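Local coordinates for protein-S-isoprenylcysteine O-methyltransferase (Tribolium castaneum, PDB 5V7P) that catalyses the S-adenosyl-L-methionine-dependent methyl esterification of isoprenylated C-terminal cysteines of proteins, working as an integral membrane enzyme of the endoplasmic reticulum, at residues 178-181 and 182-186; 244-247 and 248-252; 263-266 and 267-271. All coordinates share one frame; numbering follows the deposited sequence.

Interaction 1. Residues 178-181 and 182-186; sequences LTAG and SNFNH. With SAH (S-adenosyl-L-homocysteine), chain C; MPG ([(Z)-octadec-9-enyl] (2R)-2,3-bis(oxidanyl)propanoate), chain B.
Asn183 grips the carbonyl oxygen of Ala180 with two donors of its own. Its side-chain amide ND2 lies 2.7 Å from Ala180 O, and its backbone N lies 2.9 Å from the same Ala180 O. The two donors arrive from opposite faces of the carbonyl plane. CG stands anti to the carbonyl carbon (chi1 -52°), which folds the amide back over the turn. One residue on, Phe184 N bonds to Gly181 O at 3.2 Å, and Ala180 CB packs at 3.8 Å on Phe184 CB, near the plane of the ring. CG of Phe184 is anti to the backbone N (chi1 -169°), and the ring offers a face to the cofactor product: S-adenosyl-L-homocysteine SD sits 3.4 Å from Phe184 CE1, above the plane and offset toward the rim. Asn185 O comes within 3.0 Å of the same SD. Further out, Asn183 OD1 accepts from Val197 N, holding the amide from its other end, and the Phe184 side chain packs against Arg173 and Ile177 of helix 156-180 and Ile110 of helix 90-113. Earlier in the chain, Thr179 OG1 lies 3.7 Å from C2 of the lipid MPG. Gly181, with positive phi, is the first residue after helix 156-180 to leave helical angles, and the chain passes by a short 3-10 turn into the cofactor-binding loop of the isoprenylcysteine methyltransferase site.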
ATOM      1  N   LEU A 178      -7.135   4.291 -13.522  1.00 26.20           N
ATOM      2  CA  LEU A 178      -7.362   4.303 -14.964  1.00 28.67           C
ATOM      3  C   LEU A 178      -7.298   5.719 -15.522  1.00 21.35           C
ATOM      4  O   LEU A 178      -6.736   5.944 -16.600  1.00 32.65           O
ATOM      5  CB  LEU A 178      -8.711   3.662 -15.284  1.00 27.25           C
ATOM      6  CG  LEU A 178      -8.751   2.134 -15.277  1.00 39.86           C
ATOM      7  CD1 LEU A 178     -10.004   1.619 -14.579  1.00 34.48           C
ATOM      8  CD2 LEU A 178      -8.683   1.605 -16.701  1.00 54.03           C
ATOM      9  N   THR A 179      -7.866   6.688 -14.800  1.00 24.31           N
ATOM     10  CA  THR A 179      -7.875   8.066 -15.282  1.00 23.26           C
ATOM     11  C   THR A 179      -6.471   8.655 -15.293  1.00 30.28           C
ATOM     12  O   THR A 179      -6.116   9.412 -16.203  1.00 36.71           O
ATOM     13  CB  THR A 179      -8.805   8.914 -14.416  1.00 21.32           C
ATOM     14  OG1 THR A 179     -10.103   8.309 -14.371  1.00 29.20           O
ATOM     15  CG2 THR A 179      -8.934  10.324 -14.976  1.00 24.62           C
ATOM     16  N   ALA A 180      -5.659   8.325 -14.288  1.00 26.37           N
ATOM     17  CA  ALA A 180      -4.296   8.832 -14.219  1.00 26.31           C
ATOM     18  C   ALA A 180      -3.365   8.152 -15.213  1.00 21.73           C
ATOM     19  O   ALA A 180      -2.324   8.722 -15.552  1.00 18.60           O
ATOM     20  CB  ALA A 180      -3.744   8.657 -12.804  1.00 26.32           C
ATOM     21  N   GLY A 181      -3.707   6.953 -15.673  1.00 21.33           N
ATOM     22  CA  GLY A 181      -2.879   6.286 -16.660  1.00 25.34           C
ATOM     23  C   GLY A 181      -1.495   6.000 -16.121  1.00 30.39           C
ATOM     24  O   GLY A 181      -1.318   5.607 -14.963  1.00 33.16           O
ATOM     25  N   SER A 182      -0.489   6.205 -16.971  1.00 30.82           N
ATOM     26  CA  SER A 182       0.896   6.039 -16.551  1.00 32.07           C
ATOM     27  C   SER A 182       1.358   7.131 -15.592  1.00 23.23           C
ATOM     28  O   SER A 182       2.489   7.053 -15.101  1.00 26.91           O
ATOM     29  CB  SER A 182       1.811   5.999 -17.777  1.00 34.37           C
ATOM     30  OG  SER A 182       1.569   7.102 -18.633  1.00 44.46           O
ATOM     31  N   ASN A 183       0.530   8.140 -15.316  1.00 28.33           N
ATOM     32  CA  ASN A 183       0.855   9.125 -14.293  1.00 22.64           C
ATOM     33  C   ASN A 183       0.635   8.596 -12.881  1.00 25.46           C
ATOM     34  O   ASN A 183       1.111   9.217 -11.924  1.00 28.09           O
ATOM     35  CB  ASN A 183       0.023  10.394 -14.492  1.00 22.69           C
ATOM     36  CG  ASN A 183       0.119  10.939 -15.902  1.00 29.81           C
ATOM     37  OD1 ASN A 183       1.118  11.551 -16.275  1.00 25.16           O
ATOM     38  ND2 ASN A 183      -0.929  10.724 -16.692  1.00 19.15           N
ATOM     39  N   PHE A 184      -0.077   7.482 -12.728  1.00 28.15           N
ATOM     40  CA  PHE A 184      -0.232   6.850 -11.428  1.00 28.03           C
ATOM     41  C   PHE A 184       1.024   6.060 -11.083  1.00 21.03           C
ATOM     42  O   PHE A 184       1.778   5.635 -11.962  1.00 23.40           O
ATOM     43  CB  PHE A 184      -1.450   5.922 -11.418  1.00 28.44           C
ATOM     44  CG  PHE A 184      -1.830   5.428 -10.047  1.00 26.86           C
ATOM     45  CD1 PHE A 184      -2.663   6.178  -9.232  1.00 20.04           C
ATOM     46  CD2 PHE A 184      -1.354   4.216  -9.572  1.00 23.69           C
ATOM     47  CE1 PHE A 184      -3.012   5.732  -7.972  1.00 22.37           C
ATOM     48  CE2 PHE A 184      -1.700   3.765  -8.310  1.00 19.52           C
ATOM     49  CZ  PHE A 184      -2.531   4.524  -7.511  1.00 17.36           C
ATOM     50  N   ASN A 185       1.248   5.870  -9.786  1.00 27.98           N
ATOM     51  CA  ASN A 185       2.383   5.081  -9.326  1.00 24.77           C
ATOM     52  C   ASN A 185       2.155   4.715  -7.869  1.00 27.90           C
ATOM     53  O   ASN A 185       1.787   5.577  -7.065  1.00 20.63           O
ATOM     54  CB  ASN A 185       3.695   5.853  -9.488  1.00 19.96           C
ATOM     55  CG  ASN A 185       4.907   4.944  -9.531  1.00 28.16           C
ATOM     56  OD1 ASN A 185       5.018   3.996  -8.754  1.00 30.95           O
ATOM     57  ND2 ASN A 185       5.822   5.225 -10.451  1.00 27.04           N
ATOM     58  N   HIS A 186       2.359   3.439  -7.538  1.00 19.92           N
ATOM     59  CA  HIS A 186       2.274   3.016  -6.146  1.00 21.65           C
ATOM     60  C   HIS A 186       3.319   3.702  -5.281  1.00 21.18           C
ATOM     61  O   HIS A 186       3.132   3.805  -4.064  1.00 24.03           O
ATOM     62  CB  HIS A 186       2.429   1.496  -6.047  1.00 22.88           C
ATOM     63  CG  HIS A 186       1.147   0.743  -6.218  1.00 32.96           C
ATOM     64  ND1 HIS A 186       1.094  -0.523  -6.762  1.00 30.25           N
ATOM     65  CD2 HIS A 186      -0.129   1.070  -5.905  1.00 24.75           C
ATOM     66  CE1 HIS A 186      -0.159  -0.940  -6.783  1.00 31.09           C
ATOM     67  NE2 HIS A 186      -0.921   0.009  -6.269  1.00 29.19           N
TER
HETATM   68  N   SAH C 301      -2.502  11.134  -5.126  1.00 23.78           N
HETATM   69  CA  SAH C 301      -3.160  10.667  -6.339  1.00 22.99           C
HETATM   70  CB  SAH C 301      -2.246   9.724  -7.111  1.00 24.15           C
HETATM   71  CG  SAH C 301      -1.644   8.596  -6.278  1.00 24.19           C
HETATM   72  SD  SAH C 301      -0.383   7.691  -7.212  1.00 21.82           S
HETATM   73  C   SAH C 301      -4.478   9.969  -6.012  1.00 28.54           C
HETATM   74  O   SAH C 301      -4.743   9.617  -4.861  1.00 18.10           O
HETATM   75  OXT SAH C 301      -5.313   9.738  -6.887  1.00 15.91           O
HETATM   76  C5' SAH C 301       0.989   8.766  -6.702  1.00 20.06           C
HETATM   77  C4' SAH C 301       1.680   9.464  -7.867  1.00 23.38           C
HETATM   78  O4' SAH C 301       0.734  10.179  -8.635  1.00 27.18           O
HETATM   79  C3' SAH C 301       2.704  10.467  -7.355  1.00 33.18           C
HETATM   80  O3' SAH C 301       3.988  10.160  -7.848  1.00 27.33           O
HETATM   81  C2' SAH C 301       2.240  11.821  -7.852  1.00 28.37           C
HETATM   82  O2' SAH C 301       3.312  12.563  -8.386  1.00 23.51           O
HETATM   83  C1' SAH C 301       1.183  11.494  -8.904  1.00 27.19           C
HETATM   84  N9  SAH C 301       0.036  12.424  -8.899  1.00 22.96           N
HETATM   85  C8  SAH C 301      -0.700  12.845  -7.822  1.00 25.75           C
HETATM   86  N7  SAH C 301      -1.670  13.681  -8.255  1.00 22.18           N
HETATM   87  C5  SAH C 301      -1.567  13.797  -9.595  1.00 21.39           C
HETATM   88  C6  SAH C 301      -2.295  14.519 -10.528  1.00 20.50           C
HETATM   89  N6  SAH C 301      -3.319  15.280 -10.151  1.00 20.73           N
HETATM   90  N1  SAH C 301      -1.945  14.438 -11.856  1.00 18.50           N
HETATM   91  C2  SAH C 301      -0.885  13.652 -12.253  1.00 21.16           C
HETATM   92  N3  SAH C 301      -0.166  12.939 -11.319  1.00 15.84           N
HETATM   93  C4  SAH C 301      -0.502  13.012 -10.012  1.00 20.18           C
HETATM   94  C2  MPG B 321     -11.512   6.020 -16.857  1.00 58.37           C
HETATM   95  C3  MPG B 321     -13.019   5.766 -16.927  1.00 51.41           C
HETATM   96  C4  MPG B 321     -13.433   4.756 -15.861  1.00 59.63           C
HETATM   97  C5  MPG B 321     -14.918   4.940 -15.555  1.00 54.09           C
HETATM   98  C6  MPG B 321     -15.487   3.661 -14.940  1.00 48.64           C
HETATM   99  C7  MPG B 321     -16.867   3.954 -14.353  1.00 53.61           C
HETATM  100  C8  MPG B 321     -17.211   2.911 -13.292  1.00 60.31           C
HETATM  101  C9  MPG B 321     -18.710   2.617 -13.351  1.00 65.49           C
HETATM  102  C10 MPG B 321     -19.217   1.488 -12.896  1.00 78.76           C
HETATM  103  C11 MPG B 321     -18.334   0.401 -12.280  1.00 77.31           C
HETATM  104  C12 MPG B 321     -19.187  -0.546 -11.437  1.00 68.90           C
HETATM  105  C13 MPG B 321     -18.722  -1.986 -11.649  1.00 72.32           C
HETATM  106  C14 MPG B 321     -19.337  -2.879 -10.573  1.00 57.83           C
HETATM  107  O1  MPG B 321      -9.872   6.855 -18.379  1.00 60.57           O
HETATM  108  C1  MPG B 321     -10.871   5.883 -18.237  1.00 67.52           C
HETATM  109  CXD MPG B 321      -8.305   7.678 -20.193  1.00 65.02           C
HETATM  110  O2  MPG B 321      -6.934   7.456 -20.374  1.00 76.72           O
HETATM  111  C21 MPG B 321      -8.521   9.016 -19.491  1.00 54.55           C
HETATM  112  O3  MPG B 321      -7.642   9.973 -20.015  1.00 38.69           O
HETATM  113  O4  MPG B 321      -8.501   5.448 -19.469  1.00 81.47           O
HETATM  114  CX3 MPG B 321      -8.887   6.560 -19.331  1.00 69.37           C

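Interaction 2. Residues 244-247 and 248-252; sequences KERI and YIEES. With SAH (S-adenosyl-L-homocysteine), chain C.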
ATOM      1  N   LYS A 244      -2.287  12.107   5.344  1.00 23.72           N
ATOM      2  CA  LYS A 244      -1.873  13.486   5.577  1.00 34.12           C
ATOM      3  C   LYS A 244      -0.382  13.654   5.311  1.00 24.85           C
ATOM      4  O   LYS A 244       0.032  14.550   4.566  1.00 28.91           O
ATOM      5  CB  LYS A 244      -2.214  13.910   7.005  1.00 30.86           C
ATOM      6  CG  LYS A 244      -1.710  15.306   7.372  1.00 31.60           C
ATOM      7  CD  LYS A 244      -2.152  15.711   8.767  1.00 36.91           C
ATOM      8  CE  LYS A 244      -1.752  17.145   9.090  1.00 43.21           C
ATOM      9  NZ  LYS A 244      -0.367  17.255   9.629  1.00 56.61           N
ATOM     10  N   GLU A 245       0.444  12.796   5.914  1.00 23.35           N
ATOM     11  CA  GLU A 245       1.879  12.835   5.650  1.00 26.06           C
ATOM     12  C   GLU A 245       2.168  12.589   4.175  1.00 22.58           C
ATOM     13  O   GLU A 245       2.912  13.344   3.540  1.00 19.93           O
ATOM     14  CB  GLU A 245       2.604  11.802   6.514  1.00 27.45           C
ATOM     15  CG  GLU A 245       2.729  12.179   7.981  1.00 44.56           C
ATOM     16  CD  GLU A 245       3.588  11.198   8.760  1.00 47.04           C
ATOM     17  OE1 GLU A 245       3.101  10.656   9.775  1.00 65.25           O
ATOM     18  OE2 GLU A 245       4.745  10.962   8.351  1.00 33.54           O
ATOM     19  N   ARG A 246       1.582  11.530   3.613  1.00 26.73           N
ATOM     20  CA  ARG A 246       1.863  11.171   2.227  1.00 26.54           C
ATOM     21  C   ARG A 246       1.470  12.298   1.279  1.00 25.25           C
ATOM     22  O   ARG A 246       2.249  12.685   0.399  1.00 27.23           O
ATOM     23  CB  ARG A 246       1.128   9.879   1.868  1.00 18.94           C
ATOM     24  CG  ARG A 246       1.523   9.288   0.527  1.00 23.80           C
ATOM     25  CD  ARG A 246       0.745   8.017   0.241  1.00 19.78           C
ATOM     26  NE  ARG A 246       1.146   7.391  -1.016  1.00 19.81           N
ATOM     27  CZ  ARG A 246       2.052   6.424  -1.138  1.00 22.60           C
ATOM     28  NH1 ARG A 246       2.680   5.940  -0.077  1.00 24.18           N
ATOM     29  NH2 ARG A 246       2.329   5.935  -2.339  1.00 24.46           N
ATOM     30  N   ILE A 247       0.261  12.841   1.445  1.00 22.14           N
ATOM     31  CA  ILE A 247      -0.207  13.904   0.559  1.00 20.70           C
ATOM     32  C   ILE A 247       0.689  15.129   0.672  1.00 28.22           C
ATOM     33  O   ILE A 247       0.992  15.788  -0.330  1.00 21.80           O
ATOM     34  CB  ILE A 247      -1.678  14.245   0.871  1.00 15.24           C
ATOM     35  CG1 ILE A 247      -2.593  13.154   0.305  1.00 22.89           C
ATOM     36  CG2 ILE A 247      -2.064  15.618   0.302  1.00 25.93           C
ATOM     37  CD1 ILE A 247      -4.044  13.277   0.718  1.00 28.82           C
ATOM     38  N   TYR A 248       1.122  15.457   1.890  1.00 22.35           N
ATOM     39  CA  TYR A 248       1.899  16.674   2.103  1.00 23.63           C
ATOM     40  C   TYR A 248       3.188  16.647   1.293  1.00 27.60           C
ATOM     41  O   TYR A 248       3.481  17.582   0.537  1.00 24.80           O
ATOM     42  CB  TYR A 248       2.198  16.844   3.592  1.00 20.94           C
ATOM     43  CG  TYR A 248       2.783  18.189   3.951  1.00 28.46           C
ATOM     44  CD1 TYR A 248       1.979  19.318   4.029  1.00 31.24           C
ATOM     45  CD2 TYR A 248       4.139  18.330   4.224  1.00 40.67           C
ATOM     46  CE1 TYR A 248       2.506  20.551   4.361  1.00 38.38           C
ATOM     47  CE2 TYR A 248       4.676  19.560   4.558  1.00 38.60           C
ATOM     48  CZ  TYR A 248       3.854  20.667   4.625  1.00 33.76           C
ATOM     49  OH  TYR A 248       4.382  21.893   4.956  1.00 49.63           O
ATOM     50  N   ILE A 249       3.975  15.579   1.437  1.00 24.75           N
ATOM     51  CA  ILE A 249       5.200  15.454   0.655  1.00 22.27           C
ATOM     52  C   ILE A 249       4.877  15.297  -0.824  1.00 32.50           C
ATOM     53  O   ILE A 249       5.621  15.782  -1.686  1.00 25.64           O
ATOM     54  CB  ILE A 249       6.044  14.272   1.173  1.00 19.48           C
ATOM     55  CG1 ILE A 249       7.381  14.179   0.428  1.00 34.77           C
ATOM     56  CG2 ILE A 249       5.285  12.958   1.045  1.00 33.22           C
ATOM     57  CD1 ILE A 249       8.336  15.311   0.735  1.00 39.85           C
ATOM     58  N   GLU A 250       3.769  14.623  -1.143  1.00 27.80           N
ATOM     59  CA  GLU A 250       3.446  14.336  -2.537  1.00 20.90           C
ATOM     60  C   GLU A 250       3.124  15.612  -3.304  1.00 28.07           C
ATOM     61  O   GLU A 250       3.543  15.771  -4.456  1.00 19.47           O
ATOM     62  CB  GLU A 250       2.279  13.353  -2.599  1.00 25.13           C
ATOM     63  CG  GLU A 250       1.801  13.026  -4.003  1.00 27.42           C
ATOM     64  CD  GLU A 250       0.885  11.816  -4.036  1.00 32.03           C
ATOM     65  OE1 GLU A 250       1.006  10.954  -3.141  1.00 28.05           O
ATOM     66  OE2 GLU A 250       0.040  11.727  -4.951  1.00 26.22           O
ATOM     67  N   GLU A 251       2.388  16.533  -2.683  1.00 23.99           N
ATOM     68  CA  GLU A 251       2.033  17.776  -3.351  1.00 27.42           C
ATOM     69  C   GLU A 251       3.198  18.752  -3.433  1.00 30.63           C
ATOM     70  O   GLU A 251       3.212  19.603  -4.329  1.00 31.68           O
ATOM     71  CB  GLU A 251       0.852  18.436  -2.639  1.00 26.46           C
ATOM     72  CG  GLU A 251      -0.451  17.675  -2.793  1.00 16.28           C
ATOM     73  CD  GLU A 251      -1.658  18.494  -2.382  1.00 26.27           C
ATOM     74  OE1 GLU A 251      -1.471  19.556  -1.751  1.00 33.65           O
ATOM     75  OE2 GLU A 251      -2.794  18.080  -2.693  1.00 25.98           O
ATOM     76  N   SER A 252       4.172  18.653  -2.526  1.00 25.92           N
ATOM     77  CA  SER A 252       5.369  19.477  -2.650  1.00 34.05           C
ATOM     78  C   SER A 252       6.154  19.104  -3.901  1.00 23.93           C
ATOM     79  O   SER A 252       6.742  19.972  -4.554  1.00 31.65           O
ATOM     80  CB  SER A 252       6.245  19.335  -1.405  1.00 26.07           C
ATOM     81  OG  SER A 252       6.862  18.061  -1.352  1.00 36.81           O
TER
HETATM   82  N   SAH C 301      -2.502  11.134  -5.126  1.00 23.78           N
HETATM   83  CA  SAH C 301      -3.160  10.667  -6.339  1.00 22.99           C
HETATM   84  CB  SAH C 301      -2.246   9.724  -7.111  1.00 24.15           C
HETATM   85  CG  SAH C 301      -1.644   8.596  -6.278  1.00 24.19           C
HETATM   86  SD  SAH C 301      -0.383   7.691  -7.212  1.00 21.82           S
HETATM   87  C   SAH C 301      -4.478   9.969  -6.012  1.00 28.54           C
HETATM   88  O   SAH C 301      -4.743   9.617  -4.861  1.00 18.10           O
HETATM   89  OXT SAH C 301      -5.313   9.738  -6.887  1.00 15.91           O
HETATM   90  C5' SAH C 301       0.989   8.766  -6.702  1.00 20.06           C
HETATM   91  C4' SAH C 301       1.680   9.464  -7.867  1.00 23.38           C
HETATM   92  O4' SAH C 301       0.734  10.179  -8.635  1.00 27.18           O
HETATM   93  C3' SAH C 301       2.704  10.467  -7.355  1.00 33.18           C
HETATM   94  O3' SAH C 301       3.988  10.160  -7.848  1.00 27.33           O
HETATM   95  C2' SAH C 301       2.240  11.821  -7.852  1.00 28.37           C
HETATM   96  O2' SAH C 301       3.312  12.563  -8.386  1.00 23.51           O
HETATM   97  C1' SAH C 301       1.183  11.494  -8.904  1.00 27.19           C
HETATM   98  N9  SAH C 301       0.036  12.424  -8.899  1.00 22.96           N
HETATM   99  C8  SAH C 301      -0.700  12.845  -7.822  1.00 25.75           C
HETATM  100  N7  SAH C 301      -1.670  13.681  -8.255  1.00 22.18           N
HETATM  101  C5  SAH C 301      -1.567  13.797  -9.595  1.00 21.39           C
HETATM  102  C6  SAH C 301      -2.295  14.519 -10.528  1.00 20.50           C
HETATM  103  N6  SAH C 301      -3.319  15.280 -10.151  1.00 20.73           N
HETATM  104  N1  SAH C 301      -1.945  14.438 -11.856  1.00 18.50           N
HETATM  105  C2  SAH C 301      -0.885  13.652 -12.253  1.00 21.16           C
HETATM  106  N3  SAH C 301      -0.166  12.939 -11.319  1.00 15.84           N
HETATM  107  C4  SAH C 301      -0.502  13.012 -10.012  1.00 20.18           C
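Arg246 and Glu250, one helical turn apart, carry extended side chains that cross at a slant, Glu250 OE1 lying 4.1 Å from Arg246 CG. Four backbone hydrogen bonds join the two halves of the stretch: Tyr248 N to Lys244 O, Ile249 N to Glu245 O, Glu250 N to Arg246 O and Glu251 N to Ile247 O, the last at 2.8 Å. Ser252 OG adds a side-chain bond of 2.6 Å to Ile249 O. Among the charged groups, Arg246 NE and Glu250 OE1 stay 4.2 Å apart, too far for a salt bridge, with guanidinium and carboxylate planes 78° apart. Tyr212 OH bridges them, hydrogen-bonded to both Arg246 NE and Glu250 OE1. The other carboxylate oxygen, Glu250 OE2, accepts from the amino N of S-adenosyl-L-homocysteine at 2.6 Å. Glu250 gets there with CG anti to the backbone N (chi1 177°) and a chain that stays extended. Arg246, inferred to bind the substrate, also makes a weak bond from NH2 to His186 O. In van der Waals packing, Ile247 and Glu251 run side by side, Ile247 CG2 lying 4.1 Å from Glu251 CG. Glu251 OE2 forms a salt bridge with Arg208 and a hydrogen bond with His209, while Glu251 OE1 takes Tyr279 N and Gln266 NE2. The stretch lies in the part of helix 231-258 predicted to be cytoplasmic: Glu250 and Arg246 touch Val188 in the loop after helix 156-180, Glu251 reaches helix 260-268, and another protein chain packs on Glu245, Arg246 and Ile249.

Interaction 3. Residues 263-266 and 267-271; sequences CDYQ and QQVGT. With D10 (decane), chain G.
Tyr265 meets Val269 one turn further along the chain, where the helix is running out. CB points away from the residues that follow, but with CG anti to the backbone N (chi1 -178°) the ring comes nearer to them. CD1 lies 4.0 Å from Val269 CG2. CE1 is closer, 3.7 Å from Val269 CG2, and also touches Val269 CB, the methyl approaching the ring obliquely. At the tip, OH hydrogen-bonds to the backbone O of Tyr204, and the side chain also touches S-adenosyl-L-homocysteine, its ring meeting that of Tyr262 at about 65°. In the backbone, Tyr265 O accepts from Val269 N at 3.1 Å, so this pair is joined through both backbone and side chain. The bonds before it are weak, Gln267 N to Cys263 O (3.3 Å) and Gln268 N to Asp264 O among them. Val269 is the first residue to leave helical angles, and beyond it the chain meets one end of a bound decane, whose C3 lies 3.3 Å from Thr271 OG1. The stretch forms the end of helix 260-268. Gln266 NE2 bonds to Glu251 OE1 on helix 231-258 and to Tyr279 O near the C-terminus, while Gly270 and Thr271 make backbone hydrogen bonds with Arg208 and His209, joining the loop just before helix 210-225.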
ATOM      1  N   CYS A 263      -0.818  24.825  -8.447  1.00 29.19           N
ATOM      2  CA  CYS A 263      -1.305  25.839  -7.518  1.00 32.06           C
ATOM      3  C   CYS A 263      -2.747  26.214  -7.840  1.00 28.75           C
ATOM      4  O   CYS A 263      -3.594  26.293  -6.945  1.00 34.55           O
ATOM      5  CB  CYS A 263      -0.397  27.068  -7.559  1.00 33.05           C
ATOM      6  SG  CYS A 263      -0.686  28.245  -6.216  1.00 61.83           S
ATOM      7  N   ASP A 264      -3.049  26.435  -9.124  1.00 28.95           N
ATOM      8  CA  ASP A 264      -4.427  26.703  -9.527  1.00 31.78           C
ATOM      9  C   ASP A 264      -5.323  25.508  -9.232  1.00 33.75           C
ATOM     10  O   ASP A 264      -6.497  25.672  -8.878  1.00 26.98           O
ATOM     11  CB  ASP A 264      -4.485  27.047 -11.016  1.00 43.84           C
ATOM     12  CG  ASP A 264      -3.668  28.273 -11.368  1.00 39.97           C
ATOM     13  OD1 ASP A 264      -3.458  29.129 -10.483  1.00 42.77           O
ATOM     14  OD2 ASP A 264      -3.237  28.380 -12.535  1.00 47.44           O
ATOM     15  N   TYR A 265      -4.786  24.296  -9.385  1.00 34.33           N
ATOM     16  CA  TYR A 265      -5.555  23.084  -9.128  1.00 30.19           C
ATOM     17  C   TYR A 265      -5.896  22.942  -7.649  1.00 32.89           C
ATOM     18  O   TYR A 265      -6.963  22.419  -7.308  1.00 30.70           O
ATOM     19  CB  TYR A 265      -4.759  21.879  -9.630  1.00 28.63           C
ATOM     20  CG  TYR A 265      -5.435  20.534  -9.487  1.00 31.77           C
ATOM     21  CD1 TYR A 265      -6.730  20.326  -9.938  1.00 26.49           C
ATOM     22  CD2 TYR A 265      -4.754  19.458  -8.932  1.00 29.76           C
ATOM     23  CE1 TYR A 265      -7.335  19.087  -9.818  1.00 27.18           C
ATOM     24  CE2 TYR A 265      -5.348  18.223  -8.809  1.00 21.93           C
ATOM     25  CZ  TYR A 265      -6.635  18.040  -9.253  1.00 18.89           C
ATOM     26  OH  TYR A 265      -7.217  16.802  -9.127  1.00 20.68           O
ATOM     27  N   GLN A 266      -5.012  23.410  -6.763  1.00 31.76           N
ATOM     28  CA  GLN A 266      -5.288  23.363  -5.332  1.00 26.52           C
ATOM     29  C   GLN A 266      -6.404  24.321  -4.939  1.00 32.58           C
ATOM     30  O   GLN A 266      -7.164  24.033  -4.007  1.00 44.41           O
ATOM     31  CB  GLN A 266      -4.018  23.687  -4.544  1.00 34.24           C
ATOM     32  CG  GLN A 266      -2.955  22.609  -4.614  1.00 33.89           C
ATOM     33  CD  GLN A 266      -1.651  23.035  -3.972  1.00 34.11           C
ATOM     34  OE1 GLN A 266      -1.149  24.130  -4.223  1.00 38.89           O
ATOM     35  NE2 GLN A 266      -1.097  22.169  -3.131  1.00 27.61           N
ATOM     36  N   GLN A 267      -6.519  25.460  -5.624  1.00 37.34           N
ATOM     37  CA  GLN A 267      -7.566  26.421  -5.299  1.00 39.46           C
ATOM     38  C   GLN A 267      -8.931  25.972  -5.805  1.00 36.44           C
ATOM     39  O   GLN A 267      -9.956  26.369  -5.238  1.00 50.79           O
ATOM     40  CB  GLN A 267      -7.229  27.792  -5.886  1.00 41.76           C
ATOM     41  CG  GLN A 267      -5.811  28.265  -5.610  1.00 52.38           C
ATOM     42  CD  GLN A 267      -5.498  28.363  -4.132  1.00 62.22           C
ATOM     43  OE1 GLN A 267      -6.382  28.621  -3.315  1.00 59.76           O
ATOM     44  NE2 GLN A 267      -4.236  28.150  -3.779  1.00 59.82           N
ATOM     45  N   GLN A 268      -8.967  25.151  -6.854  1.00 33.14           N
ATOM     46  CA  GLN A 268     -10.226  24.736  -7.461  1.00 30.15           C
ATOM     47  C   GLN A 268     -10.765  23.430  -6.893  1.00 32.54           C
ATOM     48  O   GLN A 268     -11.984  23.231  -6.875  1.00 30.86           O
ATOM     49  CB  GLN A 268     -10.052  24.586  -8.974  1.00 43.33           C
ATOM     50  CG  GLN A 268      -9.694  25.877  -9.691  1.00 49.06           C
ATOM     51  CD  GLN A 268      -9.322  25.653 -11.143  1.00 53.10           C
ATOM     52  OE1 GLN A 268      -8.196  25.925 -11.557  1.00 60.62           O
ATOM     53  NE2 GLN A 268     -10.273  25.154 -11.928  1.00 63.10           N
ATOM     54  N   VAL A 269      -9.892  22.535  -6.434  1.00 39.43           N
ATOM     55  CA  VAL A 269     -10.286  21.200  -6.003  1.00 30.29           C
ATOM     56  C   VAL A 269      -9.622  20.892  -4.669  1.00 34.16           C
ATOM     57  O   VAL A 269      -8.440  21.193  -4.466  1.00 29.55           O
ATOM     58  CB  VAL A 269      -9.908  20.135  -7.056  1.00 37.12           C
ATOM     59  CG1 VAL A 269     -10.428  18.762  -6.648  1.00 35.13           C
ATOM     60  CG2 VAL A 269     -10.448  20.525  -8.428  1.00 23.62           C
ATOM     61  N   GLY A 270     -10.390  20.288  -3.757  1.00 36.52           N
ATOM     62  CA  GLY A 270      -9.848  19.849  -2.489  1.00 26.38           C
ATOM     63  C   GLY A 270      -9.239  18.460  -2.571  1.00 25.78           C
ATOM     64  O   GLY A 270      -9.367  17.755  -3.570  1.00 25.62           O
ATOM     65  N   THR A 271      -8.563  18.072  -1.486  1.00 31.87           N
ATOM     66  CA  THR A 271      -7.889  16.777  -1.460  1.00 26.34           C
ATOM     67  C   THR A 271      -8.890  15.630  -1.525  1.00 18.49           C
ATOM     68  O   THR A 271      -8.644  14.620  -2.194  1.00 22.12           O
ATOM     69  CB  THR A 271      -7.025  16.653  -0.204  1.00 24.85           C
ATOM     70  OG1 THR A 271      -7.850  16.740   0.965  1.00 28.24           O
ATOM     71  CG2 THR A 271      -5.962  17.747  -0.165  1.00 24.99           C
TER
HETATM   72  C1  D10 G 305      -8.596  20.335   1.017  1.00 30.15           C
HETATM   73  C2  D10 G 305      -9.827  19.915   1.811  1.00 41.53           C
HETATM   74  C3  D10 G 305     -10.502  18.745   1.101  1.00 42.05           C
HETATM   75  C4  D10 G 305     -11.489  18.067   2.049  1.00 33.74           C
HETATM   76  C5  D10 G 305     -12.613  17.444   1.227  1.00 38.39           C
HETATM   77  C6  D10 G 305     -13.451  16.525   2.111  1.00 36.90           C
HETATM   78  C7  D10 G 305     -14.865  16.429   1.541  1.00 43.61           C
HETATM   79  C8  D10 G 305     -15.449  15.050   1.840  1.00 45.01           C
HETATM   80  C9  D10 G 305     -15.159  14.114   0.671  1.00 44.91           C
HETATM   81  C10 D10 G 305     -15.012  12.684   1.186  1.00 22.81           C

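In the fold
The three stretches follow one another in the chain: the end of helix 156-180, the predicted cytoplasmic part of helix 231-258, and the end of helix 260-268. Interactions 1 and 2 have centres about 17 Å apart and meet where His186 O approaches Arg246 NH2; both touch S-adenosyl-L-homocysteine, one at its sulfur and the other at its amino group. Interactions 2 and 3, with centres about 14 Å apart, lie on successive helices linked by Glu251 and Gln266. Interactions 1 and 3 do not touch, their nearest atoms being about 9 Å apart. Together they contribute to one cofactor site, probably on the cytoplasmic side, interaction 3 through Tyr265.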